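Local coordinates for galectin 2 (Gallus gallus, PDB 2YMZ), which is a galectin, a beta-sandwich lectin that probably binds carbohydrate, at residues 9-14 against 85-90; 34-39 against 108-113. All coordinates share one frame; numbering follows the deposited sequence. Where two conformers were deposited one is given.

Contact 1. Residues 9-14 against 85-90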
loop_
_atom_site.group_PDB
_atom_site.type_symbol
_atom_site.label_atom_id
_atom_site.label_comp_id
_atom_site.label_asym_id
_atom_site.label_seq_id
_atom_site.Cartn_x
_atom_site.Cartn_y
_atom_site.Cartn_z
ATOM N N LEU A 9 -0.633 0.940 -10.575
ATOM C CA LEU A 9 0.510 1.797 -10.374
ATOM C C LEU A 9 0.708 2.210 -11.835
ATOM O O LEU A 9 0.084 1.697 -12.775
ATOM C CB LEU A 9 1.755 1.025 -9.918
ATOM C CG LEU A 9 1.906 0.409 -8.553
ATOM C CD1 LEU A 9 3.110 -0.528 -8.554
ATOM C CD2 LEU A 9 2.141 1.523 -7.548
ATOM N N ASP A 10 1.528 3.170 -12.034
ATOM C CA ASP A 10 1.721 3.561 -13.380
ATOM C C ASP A 10 3.171 3.824 -13.240
ATOM O O ASP A 10 3.626 4.939 -13.435
ATOM C CB ASP A 10 0.874 4.845 -13.639
ATOM C CG ASP A 10 1.211 5.520 -14.958
ATOM O OD1 ASP A 10 1.815 4.886 -15.827
ATOM O OD2 ASP A 10 0.877 6.708 -15.125
ATOM N N TRP A 11 3.927 2.778 -12.828
ATOM C CA TRP A 11 5.313 2.994 -12.505
ATOM C C TRP A 11 6.176 2.758 -13.734
ATOM O O TRP A 11 6.118 1.674 -14.343
ATOM C CB TRP A 11 5.782 2.006 -11.414
ATOM C CG TRP A 11 7.043 2.413 -10.665
ATOM C CD1 TRP A 11 7.331 3.622 -10.134
ATOM C CD2 TRP A 11 8.104 1.545 -10.274
ATOM N NE1 TRP A 11 8.517 3.598 -9.499
ATOM C CE2 TRP A 11 9.016 2.319 -9.549
ATOM C CE3 TRP A 11 8.381 0.176 -10.492
ATOM C CZ2 TRP A 11 10.195 1.799 -9.029
ATOM C CZ3 TRP A 11 9.576 -0.353 -9.967
ATOM C CH2 TRP A 11 10.455 0.456 -9.235
ATOM N N LYS A 12 6.985 3.761 -14.074
ATOM C CA LYS A 12 7.744 3.732 -15.329
ATOM C C LYS A 12 9.214 3.889 -15.123
ATOM O O LYS A 12 9.750 4.265 -14.054
ATOM C CB LYS A 12 7.255 4.887 -16.268
ATOM C CG LYS A 12 5.903 4.613 -16.953
ATOM C CD LYS A 12 5.660 5.572 -18.136
ATOM C CE LYS A 12 4.733 4.978 -19.190
ATOM N NZ LYS A 12 3.291 5.052 -18.813
ATOM N N SER A 13 9.929 3.730 -16.224
ATOM C CA SER A 13 11.314 3.797 -16.140
ATOM C C SER A 13 11.790 5.134 -15.574
ATOM O O SER A 13 11.192 6.197 -15.823
ATOM C CB SER A 13 11.830 3.523 -17.558
ATOM O OG SER A 13 13.114 3.054 -17.456
ATOM N N GLY A 14 12.826 5.105 -14.761
ATOM C CA GLY A 14 13.211 6.289 -13.955
ATOM C C GLY A 14 12.519 6.298 -12.557
ATOM O O GLY A 14 12.962 7.031 -11.626
ATOM N N VAL A 85 13.660 0.310 -4.559
ATOM C CA VAL A 85 13.690 -0.341 -5.881
ATOM C C VAL A 85 13.707 0.785 -6.907
ATOM O O VAL A 85 12.929 1.747 -6.777
ATOM C CB VAL A 85 12.441 -1.152 -6.137
ATOM C CG1 VAL A 85 12.652 -1.974 -7.439
ATOM C CG2 VAL A 85 12.175 -2.147 -4.954
ATOM N N GLU A 86 14.551 0.637 -7.938
ATOM C CA GLU A 86 14.534 1.599 -9.049
ATOM C C GLU A 86 14.336 0.896 -10.355
ATOM O O GLU A 86 14.900 -0.224 -10.540
ATOM C CB GLU A 86 15.832 2.290 -9.047
ATOM C CG GLU A 86 15.744 3.372 -8.012
ATOM C CD GLU A 86 17.072 3.803 -7.552
ATOM O OE1 GLU A 86 18.049 3.210 -8.036
ATOM O OE2 GLU A 86 17.109 4.735 -6.692
ATOM N N PHE A 87 13.485 1.503 -11.195
ATOM C CA PHE A 87 13.110 0.946 -12.474
ATOM C C PHE A 87 14.065 1.629 -13.468
ATOM O O PHE A 87 13.906 2.843 -13.771
ATOM C CB PHE A 87 11.630 1.270 -12.727
ATOM C CG PHE A 87 11.040 0.627 -13.964
ATOM C CD1 PHE A 87 11.852 0.113 -14.986
ATOM C CD2 PHE A 87 9.671 0.646 -14.140
ATOM C CE1 PHE A 87 11.311 -0.442 -16.123
ATOM C CE2 PHE A 87 9.095 0.057 -15.290
ATOM C CZ PHE A 87 9.928 -0.453 -16.280
ATOM N N LEU A 88 15.121 0.927 -13.857
ATOM C CA LEU A 88 16.148 1.576 -14.649
ATOM C C LEU A 88 16.187 1.027 -16.097
ATOM O O LEU A 88 17.179 0.437 -16.510
ATOM C CB LEU A 88 17.504 1.512 -13.942
ATOM C CG LEU A 88 17.570 2.212 -12.588
ATOM C CD1 LEU A 88 18.948 2.050 -12.038
ATOM C CD2 LEU A 88 17.240 3.686 -12.674
ATOM N N GLY A 89 15.078 1.164 -16.823
ATOM C CA GLY A 89 15.055 0.772 -18.214
ATOM C C GLY A 89 15.175 -0.719 -18.355
ATOM O O GLY A 89 14.189 -1.417 -18.143
ATOM N N ASP A 90 16.387 -1.189 -18.680
ATOM C CA ASP A 90 16.645 -2.603 -18.962
ATOM C C ASP A 90 16.909 -3.430 -17.691
ATOM O O ASP A 90 17.165 -4.634 -17.767
ATOM C CB ASP A 90 17.824 -2.772 -19.948
ATOM C CG ASP A 90 19.168 -2.511 -19.309
ATOM O OD1 ASP A 90 19.240 -1.680 -18.391
ATOM O OD2 ASP A 90 20.170 -3.134 -19.726
#

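Contact 2. Residues 34-39 against 108-113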
loop_
_atom_site.group_PDB
_atom_site.type_symbol
_atom_site.label_atom_id
_atom_site.label_comp_id
_atom_site.label_asym_id
_atom_site.label_seq_id
_atom_site.Cartn_x
_atom_site.Cartn_y
_atom_site.Cartn_z
ATOM N N LEU A 34 6.629 -7.253 -8.371
ATOM C CA LEU A 34 6.312 -6.066 -9.209
ATOM C C LEU A 34 6.044 -6.604 -10.617
ATOM O O LEU A 34 6.819 -7.392 -11.162
ATOM C CB LEU A 34 7.460 -5.120 -9.226
ATOM C CG LEU A 34 7.515 -4.348 -7.884
ATOM C CD1 LEU A 34 8.945 -3.861 -7.662
ATOM C CD2 LEU A 34 6.481 -3.176 -7.888
ATOM N N GLY A 35 4.882 -6.238 -11.178
ATOM C CA GLY A 35 4.680 -6.678 -12.569
ATOM C C GLY A 35 3.420 -6.094 -13.127
ATOM O O GLY A 35 3.081 -4.976 -12.852
ATOM N N CYS A 36 2.720 -6.899 -13.906
ATOM C CA CYS A 36 1.480 -6.359 -14.404
ATOM C C CYS A 36 0.234 -6.987 -13.827
ATOM O O CYS A 36 -0.844 -6.377 -13.975
ATOM C CB CYS A 36 1.515 -6.259 -15.921
ATOM S SG CYS A 36 1.172 -7.827 -16.659
ATOM N N LYS A 37 0.365 -8.133 -13.117
ATOM C CA LYS A 37 -0.699 -8.737 -12.351
ATOM C C LYS A 37 -0.095 -9.888 -11.543
ATOM O O LYS A 37 1.107 -10.112 -11.620
ATOM C CB LYS A 37 -1.802 -9.256 -13.316
ATOM C CG LYS A 37 -1.274 -10.300 -14.291
ATOM C CD LYS A 37 -2.436 -10.804 -15.179
ATOM C CE LYS A 37 -2.818 -9.802 -16.244
ATOM N NZ LYS A 37 -3.336 -10.495 -17.465
ATOM N N SER A 38 -0.866 -10.590 -10.730
ATOM C CA SER A 38 -0.218 -11.579 -9.871
ATOM C C SER A 38 0.542 -12.660 -10.625
ATOM O O SER A 38 1.553 -13.147 -10.139
ATOM C CB SER A 38 -1.177 -12.181 -8.848
ATOM O OG SER A 38 -2.299 -12.713 -9.519
ATOM N N SER A 39 0.109 -12.969 -11.856
ATOM C CA SER A 39 0.681 -14.079 -12.623
ATOM C C SER A 39 1.776 -13.661 -13.616
ATOM O O SER A 39 2.365 -14.465 -14.313
ATOM C CB SER A 39 -0.488 -14.731 -13.368
ATOM O OG SER A 39 -1.077 -13.757 -14.189
ATOM N N HIS A 108 11.682 -9.128 -19.727
ATOM C CA HIS A 108 10.578 -9.194 -20.643
ATOM C C HIS A 108 10.237 -7.815 -21.192
ATOM O O HIS A 108 9.246 -7.644 -21.882
ATOM C CB HIS A 108 9.401 -9.881 -19.979
ATOM C CG HIS A 108 9.795 -11.152 -19.280
ATOM N ND1 HIS A 108 10.148 -12.305 -19.960
ATOM C CD2 HIS A 108 9.897 -11.452 -17.957
ATOM C CE1 HIS A 108 10.460 -13.249 -19.090
ATOM N NE2 HIS A 108 10.327 -12.756 -17.866
ATOM N N GLY A 109 11.086 -6.847 -20.889
ATOM C CA GLY A 109 10.947 -5.531 -21.510
ATOM C C GLY A 109 9.742 -4.720 -21.093
ATOM O O GLY A 109 9.289 -3.859 -21.839
ATOM N N TYR A 110 9.242 -4.931 -19.867
ATOM C CA TYR A 110 8.175 -4.059 -19.340
ATOM C C TYR A 110 8.516 -2.595 -19.529
ATOM O O TYR A 110 9.635 -2.151 -19.206
ATOM C CB TYR A 110 8.043 -4.231 -17.804
ATOM C CG TYR A 110 7.311 -5.474 -17.375
ATOM C CD1 TYR A 110 7.867 -6.729 -17.551
ATOM C CD2 TYR A 110 6.041 -5.371 -16.810
ATOM C CE1 TYR A 110 7.186 -7.885 -17.185
ATOM C CE2 TYR A 110 5.338 -6.510 -16.425
ATOM C CZ TYR A 110 5.941 -7.769 -16.609
ATOM O OH TYR A 110 5.263 -8.904 -16.207
ATOM N N ASP A 111 7.536 -1.792 -19.938
ATOM C CA ASP A 111 7.814 -0.369 -19.893
ATOM C C ASP A 111 7.066 0.317 -18.763
ATOM O O ASP A 111 7.370 1.457 -18.401
ATOM C CB ASP A 111 7.539 0.311 -21.271
ATOM C CG ASP A 111 6.061 0.246 -21.712
ATOM O OD1 ASP A 111 5.242 -0.561 -21.201
ATOM O OD2 ASP A 111 5.720 1.016 -22.640
ATOM N N LYS A 112 6.091 -0.400 -18.196
ATOM C CA LYS A 112 5.292 0.142 -17.126
ATOM C C LYS A 112 5.001 -1.027 -16.174
ATOM O O LYS A 112 4.645 -2.111 -16.613
ATOM C CB LYS A 112 3.986 0.706 -17.723
ATOM C CG LYS A 112 2.927 1.156 -16.735
ATOM C CD LYS A 112 1.603 1.251 -17.510
ATOM C CE LYS A 112 0.436 1.375 -16.555
ATOM N NZ LYS A 112 -0.760 2.032 -17.166
ATOM N N ILE A 113 5.087 -0.758 -14.889
ATOM C CA ILE A 113 4.721 -1.731 -13.869
ATOM C C ILE A 113 3.395 -1.222 -13.284
ATOM O O ILE A 113 3.295 -0.075 -12.832
ATOM C CB ILE A 113 5.820 -1.819 -12.763
ATOM C CG1 ILE A 113 7.178 -2.334 -13.343
ATOM C CG2 ILE A 113 5.317 -2.571 -11.514
ATOM C CD1 ILE A 113 7.103 -3.739 -13.844
#

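Contact 1. Residues 9-14 against 85-90
W11 and F87 meet as two flat groups, but neither lies squarely on the other. The CB of F87 sits over one face of the W11 six-membered ring. F87 CB lies 3.8 Å from the centroid of that W11 ring and only 13° off the ring normal, a CH-pi contact. The edge of the indole points at the backbone of strand 80-88, with W11 CZ2 3.5 Å from V85 O and near the ring plane. W11 CH2 also touches V85 CG1 at 3.7 Å. The two ring planes stand at 53°, an oblique pair. W11 reaches across because its CG is anti to the backbone N (chi1 -160°), which carries the indole to V85 and F87.

The backbone of 11-13 runs along the F87 ring, with S13 N over one face and W11 O at the edge. W11 O is 3.5 Å from F87 CE2. K12 C is 3.4 Å from F87 CD2.

Two polar contacts lie beyond the rings. G14 N donates to F87 O at 2.7 Å in a fairly straight bond. G89 N reaches S13 OG at 2.8 Å, but the bond is bent and weak. Outside the contact, W11 NE1 has weak bonds to T16 O and E130 O, and the F87 ring meets F92.

W11, V85 and F87 are buried where strand 11-12 of one sheet of the beta sandwich meets strand 80-88 of the other. The carbon packing is thus shielded, while the polar grip sits at the exposed S13-G14 end, with one sound bond and one weak one.

Contact 2. Residues 34-39 against 108-113
I113 meets G35 through both branches of its side chain and L34 through CG2. I113 CB is 4.2 Å from G35 O. From CB, the CG2 methyl does most of the touching. I113 CG2 lies 3.5 Å from G35 O and 3.7 Å from G35 N, and it packs on L34 CD2 at 3.9 Å. CG2 is anti to the backbone N of I113, while CG1 is anti to the carbonyl carbon (chi1 -63°). The second branch runs through CG1 to I113 CD1, which ends 4.0 Å from G35 CA. The side chains of L34 and I113 cross at about a right angle.

Y110 adds a ring to the same corner. Y110 CE2 is 3.7 Å from C36 N, which lies at the ring edge near its plane. Y110 CE2 is also 3.9 Å from C36 CB. Beyond these residues, Y110 touches D40 and A42 of strand 40-48.

In this galectin beta sandwich the chain turns a corner at G35 and C36, just after strand 30-34. C36 and K37 then both face D40, a classic beta bulge. The two segments share no hydrogen bond, so shape and apolar contact carry the joint, while the G35 backbone bonds to Y115, further along strand 112-120.

From the N terminus the chain passes 9-14, then 34-39, then 85-90, then 108-113. Contact 1 closes the loop from 9-14 to 85-90. Contact 2 opens within that loop and closes after it, so the two cross. Their centres are about 10 Å apart, and they touch directly. W11 and I113 pair through their backbones, because strands 11-12 and 112-120 are neighbours in one sheet. The F87 ring packs on the I113 side chain. Contact 1 ties that sheet to strand 80-88 of the other sheet. Contact 2 ties the corner after strand 30-34 to the start of strand 112-120, within the first sheet.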